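Local coordinates for protein giardin subunit alpha-1 (Giardia intestinalis, PDB 4EVF) that binds calcium and, in a calcium-dependent way, phosphatidylserine as an annexin, and takes part in parasite attachment and cytoskeletal reorganisation, at residues Asp91-Thr103 against Lys246-Cys259. Residues are numbered along the deposited sequence; the frame is centred on the assembly and turned at random.
Sequences DHMAFFDTVILCT and KRMRRITGMMVDKC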
ATOM      1  N   ASP A  91      10.982   7.270  -7.536  1.00 21.68           N
ATOM      2  CA  ASP A  91      10.610   5.855  -7.530  1.00 19.34           C
ATOM      3  C   ASP A  91       9.105   5.713  -7.734  1.00 22.07           C
ATOM      4  O   ASP A  91       8.342   5.698  -6.769  1.00 19.04           O
ATOM      5  CB  ASP A  91      11.050   5.180  -6.215  1.00 19.57           C
ATOM      6  CG  ASP A  91      10.995   3.643  -6.280  1.00 21.37           C
ATOM      7  OD1 ASP A  91      10.200   3.093  -7.077  1.00 17.93           O
ATOM      8  OD2 ASP A  91      11.749   2.977  -5.521  1.00 18.19           O
ATOM      9  N   HIS A  92       8.663   5.600  -8.988  1.00 21.96           N
ATOM     10  CA  HIS A  92       7.221   5.591  -9.250  1.00 22.86           C
ATOM     11  C   HIS A  92       6.515   4.377  -8.640  1.00 21.00           C
ATOM     12  O   HIS A  92       5.382   4.482  -8.171  1.00 19.88           O
ATOM     13  CB  HIS A  92       6.923   5.681 -10.754  1.00 26.00           C
ATOM     14  CG  HIS A  92       7.390   6.955 -11.389  1.00 26.93           C
ATOM     15  ND1 HIS A  92       7.117   7.277 -12.701  1.00 28.50           N
ATOM     16  CD2 HIS A  92       8.105   7.991 -10.889  1.00 27.74           C
ATOM     17  CE1 HIS A  92       7.653   8.451 -12.985  1.00 28.10           C
ATOM     18  NE2 HIS A  92       8.260   8.905 -11.904  1.00 26.59           N
ATOM     19  N   MET A  93       7.172   3.219  -8.663  1.00 17.74           N
ATOM     20  CA  MET A  93       6.574   2.046  -8.056  1.00 21.02           C
ATOM     21  C   MET A  93       6.326   2.300  -6.576  1.00 17.70           C
ATOM     22  O   MET A  93       5.248   2.007  -6.066  1.00 17.38           O
ATOM     23  CB  MET A  93       7.440   0.801  -8.264  1.00 19.26           C
ATOM     24  CG  MET A  93       7.348   0.252  -9.692  1.00 21.13           C
ATOM     25  SD  MET A  93       8.382  -1.210  -9.925  1.00 39.93           S
ATOM     26  CE  MET A  93      10.009  -0.488  -9.750  1.00 31.46           C
ATOM     27  N   ALA A  94       7.321   2.871  -5.907  1.00 16.32           N
ATOM     28  CA  ALA A  94       7.202   3.196  -4.488  1.00 18.69           C
ATOM     29  C   ALA A  94       6.089   4.223  -4.261  1.00 19.71           C
ATOM     30  O   ALA A  94       5.354   4.146  -3.263  1.00 19.77           O
ATOM     31  CB  ALA A  94       8.515   3.720  -3.956  1.00 17.66           C
ATOM     32  N   PHE A  95       5.971   5.183  -5.178  1.00 15.95           N
ATOM     33  CA  PHE A  95       4.876   6.161  -5.127  1.00 16.32           C
ATOM     34  C   PHE A  95       3.526   5.450  -5.010  1.00 21.43           C
ATOM     35  O   PHE A  95       2.697   5.816  -4.165  1.00 18.84           O
ATOM     36  CB  PHE A  95       4.855   7.067  -6.374  1.00 18.65           C
ATOM     37  CG  PHE A  95       5.956   8.103  -6.419  1.00 21.13           C
ATOM     38  CD1 PHE A  95       6.777   8.327  -5.327  1.00 17.67           C
ATOM     39  CD2 PHE A  95       6.164   8.860  -7.574  1.00 21.74           C
ATOM     40  CE1 PHE A  95       7.794   9.284  -5.375  1.00 20.47           C
ATOM     41  CE2 PHE A  95       7.166   9.820  -7.630  1.00 21.47           C
ATOM     42  CZ  PHE A  95       7.985  10.032  -6.525  1.00 22.56           C
ATOM     43  N   PHE A  96       3.292   4.455  -5.872  1.00 18.75           N
ATOM     44  CA  PHE A  96       2.029   3.716  -5.840  1.00 18.26           C
ATOM     45  C   PHE A  96       1.809   3.082  -4.469  1.00 18.32           C
ATOM     46  O   PHE A  96       0.700   3.149  -3.907  1.00 16.80           O
ATOM     47  CB  PHE A  96       1.968   2.624  -6.935  1.00 17.85           C
ATOM     48  CG  PHE A  96       2.198   3.140  -8.328  1.00 20.39           C
ATOM     49  CD1 PHE A  96       1.797   4.419  -8.688  1.00 21.24           C
ATOM     50  CD2 PHE A  96       2.842   2.350  -9.273  1.00 20.93           C
ATOM     51  CE1 PHE A  96       2.024   4.897  -9.973  1.00 19.52           C
ATOM     52  CE2 PHE A  96       3.074   2.823 -10.557  1.00 23.33           C
ATOM     53  CZ  PHE A  96       2.663   4.097 -10.909  1.00 24.87           C
ATOM     54  N   ASP A  97       2.866   2.462  -3.944  1.00 18.80           N
ATOM     55  CA  ASP A  97       2.797   1.748  -2.671  1.00 18.36           C
ATOM     56  C   ASP A  97       2.507   2.671  -1.486  1.00 16.20           C
ATOM     57  O   ASP A  97       1.821   2.277  -0.561  1.00 19.65           O
ATOM     58  CB  ASP A  97       4.091   0.969  -2.399  1.00 14.11           C
ATOM     59  CG  ASP A  97       4.444   0.007  -3.526  1.00 21.24           C
ATOM     60  OD1 ASP A  97       3.571  -0.241  -4.392  1.00 21.08           O
ATOM     61  OD2 ASP A  97       5.589  -0.496  -3.535  1.00 18.37           O
ATOM     62  N   THR A  98       3.054   3.883  -1.525  1.00 19.83           N
ATOM     63  CA  THR A  98       3.062   4.784  -0.371  1.00 20.71           C
ATOM     64  C   THR A  98       1.936   5.835  -0.394  1.00 21.38           C
ATOM     65  O   THR A  98       1.402   6.208   0.655  1.00 20.77           O
ATOM     66  CB  THR A  98       4.443   5.496  -0.221  1.00 19.71           C
ATOM     67  OG1 THR A  98       4.755   6.219  -1.413  1.00 23.39           O
ATOM     68  CG2 THR A  98       5.561   4.492   0.046  1.00 17.40           C
ATOM     69  N   VAL A  99       1.574   6.296  -1.590  1.00 20.68           N
ATOM     70  CA  VAL A  99       0.596   7.368  -1.747  1.00 19.59           C
ATOM     71  C   VAL A  99      -0.801   6.818  -2.066  1.00 20.22           C
ATOM     72  O   VAL A  99      -1.802   7.270  -1.511  1.00 19.51           O
ATOM     73  CB  VAL A  99       1.032   8.372  -2.869  1.00 21.56           C
ATOM     74  CG1 VAL A  99      -0.081   9.351  -3.190  1.00 21.21           C
ATOM     75  CG2 VAL A  99       2.285   9.119  -2.464  1.00 21.43           C
ATOM     76  N   ILE A 100      -0.871   5.829  -2.951  1.00 20.15           N
ATOM     77  CA  ILE A 100      -2.170   5.339  -3.403  1.00 16.69           C
ATOM     78  C   ILE A 100      -2.762   4.239  -2.514  1.00 18.75           C
ATOM     79  O   ILE A 100      -3.956   4.245  -2.229  1.00 22.21           O
ATOM     80  CB  ILE A 100      -2.138   4.872  -4.867  1.00 16.88           C
ATOM     81  CG1 ILE A 100      -1.562   5.977  -5.753  1.00 18.41           C
ATOM     82  CG2 ILE A 100      -3.551   4.482  -5.319  1.00 19.18           C
ATOM     83  CD1 ILE A 100      -1.483   5.614  -7.233  1.00 17.80           C
ATOM     84  N   LEU A 101      -1.923   3.299  -2.092  1.00 17.31           N
ATOM     85  CA  LEU A 101      -2.333   2.241  -1.184  1.00 20.35           C
ATOM     86  C   LEU A 101      -2.200   2.779   0.248  1.00 21.06           C
ATOM     87  O   LEU A 101      -1.267   2.441   0.980  1.00 19.16           O
ATOM     88  CB  LEU A 101      -1.462   1.002  -1.412  1.00 21.12           C
ATOM     89  CG  LEU A 101      -1.777  -0.393  -0.853  1.00 24.76           C
ATOM     90  CD1 LEU A 101      -1.302  -0.476   0.577  1.00 29.15           C
ATOM     91  CD2 LEU A 101      -3.252  -0.805  -0.983  1.00 18.33           C
ATOM     92  N   CYS A 102      -3.142   3.634   0.629  1.00 18.02           N
ATOM     93  CA  CYS A 102      -3.076   4.303   1.921  1.00 19.34           C
ATOM     94  C   CYS A 102      -4.463   4.823   2.286  1.00 20.77           C
ATOM     95  O   CYS A 102      -5.173   5.362   1.447  1.00 18.41           O
ATOM     96  CB  CYS A 102      -2.080   5.452   1.851  1.00 15.14           C
ATOM     97  SG  CYS A 102      -1.700   6.267   3.409  1.00 21.52           S
ATOM     98  N   THR A 103      -4.853   4.641   3.538  1.00 18.33           N
ATOM     99  CA  THR A 103      -6.116   5.203   4.015  1.00 21.56           C
ATOM    100  C   THR A 103      -5.898   6.688   4.330  1.00 22.09           C
ATOM    101  O   THR A 103      -4.781   7.101   4.630  1.00 20.22           O
ATOM    102  CB  THR A 103      -6.565   4.482   5.289  1.00 22.11           C
ATOM    103  OG1 THR A 103      -5.630   4.764   6.330  1.00 18.85           O
ATOM    104  CG2 THR A 103      -6.595   2.975   5.077  1.00 25.37           C
ATOM    105  N   LYS A 246      11.600  -5.211  -2.454  1.00 22.71           N
ATOM    106  CA  LYS A 246      11.403  -3.861  -1.917  1.00 27.50           C
ATOM    107  C   LYS A 246       9.923  -3.471  -1.845  1.00 22.45           C
ATOM    108  O   LYS A 246       9.481  -2.932  -0.832  1.00 23.22           O
ATOM    109  CB  LYS A 246      12.227  -2.824  -2.685  1.00 26.40           C
ATOM    110  CG  LYS A 246      13.723  -3.109  -2.657  1.00 28.87           C
ATOM    111  CD  LYS A 246      14.532  -1.832  -2.547  1.00 33.95           C
ATOM    112  CE  LYS A 246      14.284  -0.912  -3.727  1.00 38.83           C
ATOM    113  NZ  LYS A 246      14.436   0.532  -3.351  1.00 38.16           N
ATOM    114  N   ARG A 247       9.169  -3.767  -2.905  1.00 18.38           N
ATOM    115  CA  ARG A 247       7.716  -3.562  -2.901  1.00 18.18           C
ATOM    116  C   ARG A 247       7.007  -4.415  -1.859  1.00 18.57           C
ATOM    117  O   ARG A 247       6.086  -3.947  -1.190  1.00 17.52           O
ATOM    118  CB  ARG A 247       7.109  -3.873  -4.269  1.00 21.56           C
ATOM    119  CG  ARG A 247       5.582  -3.970  -4.247  1.00 24.03           C
ATOM    120  CD  ARG A 247       4.946  -2.857  -5.077  1.00 26.29           C
ATOM    121  NE  ARG A 247       5.033  -3.174  -6.483  1.00 26.73           N
ATOM    122  CZ  ARG A 247       4.819  -2.328  -7.486  1.00 24.60           C
ATOM    123  NH1 ARG A 247       4.504  -1.051  -7.277  1.00 21.35           N
ATOM    124  NH2 ARG A 247       4.934  -2.783  -8.716  1.00 20.64           N
ATOM    125  N   MET A 248       7.403  -5.673  -1.735  1.00 17.86           N
ATOM    126  CA  MET A 248       6.728  -6.534  -0.778  1.00 19.21           C
ATOM    127  C   MET A 248       6.966  -6.030   0.637  1.00 19.43           C
ATOM    128  O   MET A 248       6.073  -6.110   1.483  1.00 17.07           O
ATOM    129  CB  MET A 248       7.130  -8.004  -0.938  1.00 18.10           C
ATOM    130  CG  MET A 248       6.427  -8.688  -2.119  1.00 17.07           C
ATOM    131  SD  MET A 248       4.634  -8.447  -2.173  1.00 19.11           S
ATOM    132  CE  MET A 248       4.140  -9.559  -0.847  1.00 20.39           C
ATOM    133  N   ARG A 249       8.147  -5.478   0.875  1.00 15.04           N
ATOM    134  CA  ARG A 249       8.474  -4.953   2.198  1.00 20.30           C
ATOM    135  C   ARG A 249       7.686  -3.675   2.489  1.00 22.04           C
ATOM    136  O   ARG A 249       7.180  -3.482   3.599  1.00 19.87           O
ATOM    137  CB  ARG A 249       9.974  -4.687   2.334  1.00 20.27           C
ATOM    138  CG  ARG A 249      10.321  -4.022   3.656  1.00 23.86           C
ATOM    139  CD  ARG A 249      11.373  -2.938   3.487  1.00 23.04           C
ATOM    140  NE  ARG A 249      11.378  -2.006   4.618  1.00 24.82           N
ATOM    141  CZ  ARG A 249      12.298  -1.068   4.807  1.00 24.15           C
ATOM    142  NH1 ARG A 249      13.301  -0.947   3.953  1.00 30.26           N
ATOM    143  NH2 ARG A 249      12.225  -0.260   5.858  1.00 27.16           N
ATOM    144  N   ARG A 250       7.587  -2.802   1.490  1.00 21.11           N
ATOM    145  CA  ARG A 250       6.790  -1.596   1.652  1.00 21.15           C
ATOM    146  C   ARG A 250       5.347  -1.941   1.998  1.00 20.00           C
ATOM    147  O   ARG A 250       4.878  -1.587   3.073  1.00 19.88           O
ATOM    148  CB  ARG A 250       6.870  -0.693   0.417  1.00 17.01           C
ATOM    149  CG  ARG A 250       8.254  -0.054   0.232  1.00 18.41           C
ATOM    150  CD  ARG A 250       8.229   1.008  -0.862  1.00 19.39           C
ATOM    151  NE  ARG A 250       7.854   0.452  -2.163  1.00 20.31           N
ATOM    152  CZ  ARG A 250       8.724   0.106  -3.114  1.00 20.51           C
ATOM    153  NH1 ARG A 250      10.026   0.265  -2.919  1.00 19.74           N
ATOM    154  NH2 ARG A 250       8.284  -0.383  -4.270  1.00 17.48           N
ATOM    155  N   ILE A 251       4.653  -2.659   1.122  1.00 14.91           N
ATOM    156  CA  ILE A 251       3.219  -2.867   1.327  1.00 20.17           C
ATOM    157  C   ILE A 251       2.887  -3.831   2.469  1.00 21.45           C
ATOM    158  O   ILE A 251       1.882  -3.655   3.167  1.00 21.43           O
ATOM    159  CB  ILE A 251       2.473  -3.267   0.021  1.00 22.01           C
ATOM    160  CG1 ILE A 251       2.691  -4.736  -0.339  1.00 22.67           C
ATOM    161  CG2 ILE A 251       2.892  -2.376  -1.149  1.00 20.20           C
ATOM    162  CD1 ILE A 251       2.145  -5.077  -1.727  1.00 22.72           C
ATOM    163  N   THR A 252       3.730  -4.839   2.684  1.00 19.81           N
ATOM    164  CA  THR A 252       3.495  -5.754   3.801  1.00 18.39           C
ATOM    165  C   THR A 252       3.756  -5.056   5.142  1.00 20.10           C
ATOM    166  O   THR A 252       2.952  -5.162   6.068  1.00 21.23           O
ATOM    167  CB  THR A 252       4.326  -7.041   3.681  1.00 17.33           C
ATOM    168  OG1 THR A 252       4.206  -7.559   2.349  1.00 16.13           O
ATOM    169  CG2 THR A 252       3.839  -8.091   4.665  1.00 16.63           C
ATOM    170  N   GLY A 253       4.859  -4.318   5.223  1.00 19.02           N
ATOM    171  CA  GLY A 253       5.250  -3.618   6.436  1.00 19.86           C
ATOM    172  C   GLY A 253       4.274  -2.538   6.882  1.00 25.04           C
ATOM    173  O   GLY A 253       4.074  -2.332   8.083  1.00 22.67           O
ATOM    174  N   MET A 254       3.655  -1.864   5.917  1.00 21.50           N
ATOM    175  CA  MET A 254       2.734  -0.765   6.202  1.00 23.26           C
ATOM    176  C   MET A 254       1.275  -1.183   6.306  1.00 23.89           C
ATOM    177  O   MET A 254       0.498  -0.539   7.009  1.00 23.44           O
ATOM    178  CB  MET A 254       2.814   0.307   5.103  1.00 21.54           C
ATOM    179  CG  MET A 254       4.074   1.154   5.101  1.00 20.91           C
ATOM    180  SD  MET A 254       4.043   2.378   3.785  1.00 22.65           S
ATOM    181  CE  MET A 254       3.750   1.381   2.330  1.00 18.21           C
ATOM    182  N   MET A 255       0.890  -2.232   5.587  1.00 22.84           N
ATOM    183  CA  MET A 255      -0.523  -2.393   5.242  1.00 26.72           C
ATOM    184  C   MET A 255      -1.099  -3.799   5.354  1.00 24.33           C
ATOM    185  O   MET A 255      -2.285  -4.000   5.076  1.00 26.14           O
ATOM    186  CB  MET A 255      -0.773  -1.865   3.817  1.00 28.39           C
ATOM    187  CG  MET A 255      -0.930  -0.350   3.735  1.00 31.55           C
ATOM    188  SD  MET A 255      -2.546   0.202   4.335  1.00 33.85           S
ATOM    189  CE  MET A 255      -3.528   0.127   2.831  1.00 25.22           C
ATOM    190  N   VAL A 256      -0.285  -4.770   5.756  1.00 22.42           N
ATOM    191  CA  VAL A 256      -0.730  -6.157   5.694  1.00 22.11           C
ATOM    192  C   VAL A 256      -2.025  -6.365   6.484  1.00 26.46           C
ATOM    193  O   VAL A 256      -2.951  -7.008   5.990  1.00 25.11           O
ATOM    194  CB  VAL A 256       0.366  -7.184   6.098  1.00 23.70           C
ATOM    195  CG1 VAL A 256       0.671  -7.120   7.582  1.00 21.59           C
ATOM    196  CG2 VAL A 256      -0.067  -8.595   5.718  1.00 21.18           C
ATOM    197  N   ASP A 257      -2.103  -5.794   7.687  1.00 22.77           N
ATOM    198  CA  ASP A 257      -3.288  -5.980   8.532  1.00 26.57           C
ATOM    199  C   ASP A 257      -4.586  -5.467   7.889  1.00 26.97           C
ATOM    200  O   ASP A 257      -5.658  -6.034   8.114  1.00 32.19           O
ATOM    201  CB  ASP A 257      -3.084  -5.355   9.930  1.00 26.20           C
ATOM    202  CG  ASP A 257      -3.208  -3.832   9.932  1.00 27.39           C
ATOM    203  OD1 ASP A 257      -2.797  -3.187   8.944  1.00 30.31           O
ATOM    204  OD2 ASP A 257      -3.719  -3.276  10.934  1.00 21.75           O
ATOM    205  N   LYS A 258      -4.491  -4.397   7.098  1.00 25.37           N
ATOM    206  CA  LYS A 258      -5.681  -3.769   6.519  1.00 29.60           C
ATOM    207  C   LYS A 258      -6.100  -4.411   5.187  1.00 29.92           C
ATOM    208  O   LYS A 258      -7.192  -4.148   4.686  1.00 31.98           O
ATOM    209  CB  LYS A 258      -5.459  -2.263   6.297  1.00 33.01           C
ATOM    210  CG  LYS A 258      -4.958  -1.479   7.502  1.00 29.96           C
ATOM    211  CD  LYS A 258      -5.106   0.026   7.268  1.00 31.43           C
ATOM    212  CE  LYS A 258      -4.571   0.857   8.456  1.00 29.79           C
ATOM    213  NZ  LYS A 258      -4.718   0.174   9.764  1.00 32.09           N
ATOM    214  N   CYS A 259      -5.236  -5.245   4.619  1.00 29.99           N
ATOM    215  CA  CYS A 259      -5.455  -5.751   3.265  1.00 27.94           C
ATOM    216  C   CYS A 259      -5.550  -7.263   3.209  1.00 29.36           C
ATOM    217  O   CYS A 259      -5.356  -7.851   2.150  1.00 27.31           O
ATOM    218  CB  CYS A 259      -4.306  -5.324   2.343  1.00 27.38           C
ATOM    219  SG  CYS A 259      -4.096  -3.537   2.112  1.00 27.44           S
TER
HETATM  220  O   HOH W   1      11.773   0.519  -5.353  1.00 23.55           O
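D97 meets R247 and R250 in a buried salt-bridge network at the centre of the annexin fold, where predicted repeats 2 and 4 face each other. The helical segments 92-100 and 246-255, the latter part of helix 245-255, run nearly parallel: the segment axes stand 7° apart and approach to 9.6 Å. Within the network, R247 NH1 donates to D97 OD1 at 3.1 Å and 160°, reaching the syn side of D97 OD1, which lies close to the guanidinium plane of R247; bends at chi2 and chi3 turn R247 toward that oxygen. R250 approaches edge-on with NE and NH2 both directed at D97 OD2, whose modelled position is less certain, and its guanidinium lies 26° from the carboxylate plane. Between them the two arginines probably stabilise the buried negative charge.

Packing probably helps hold the R250 guanidinium flat: A94 CA and R247 CA lie 3.4 Å above opposite faces, offset toward the rim. Along the same interface I251 CG2 touches D97 CG at 3.7 Å, and the M254 methyl CE lies 3.6 Å from D97 O. Farther along, L101 CD2 lies 3.9 Å from M255 CE; the L101 CD1 approaches are too close to be trusted. L230 of helix 227-240 also touches L101.

At the N-terminal end, D91 caps helix 92-100 by accepting from A94 N through OD1 (3.1 Å). Its other oxygen, OD2, accepts from a water that in turn takes a hydrogen bond from R250 NH1 at 3.0 Å.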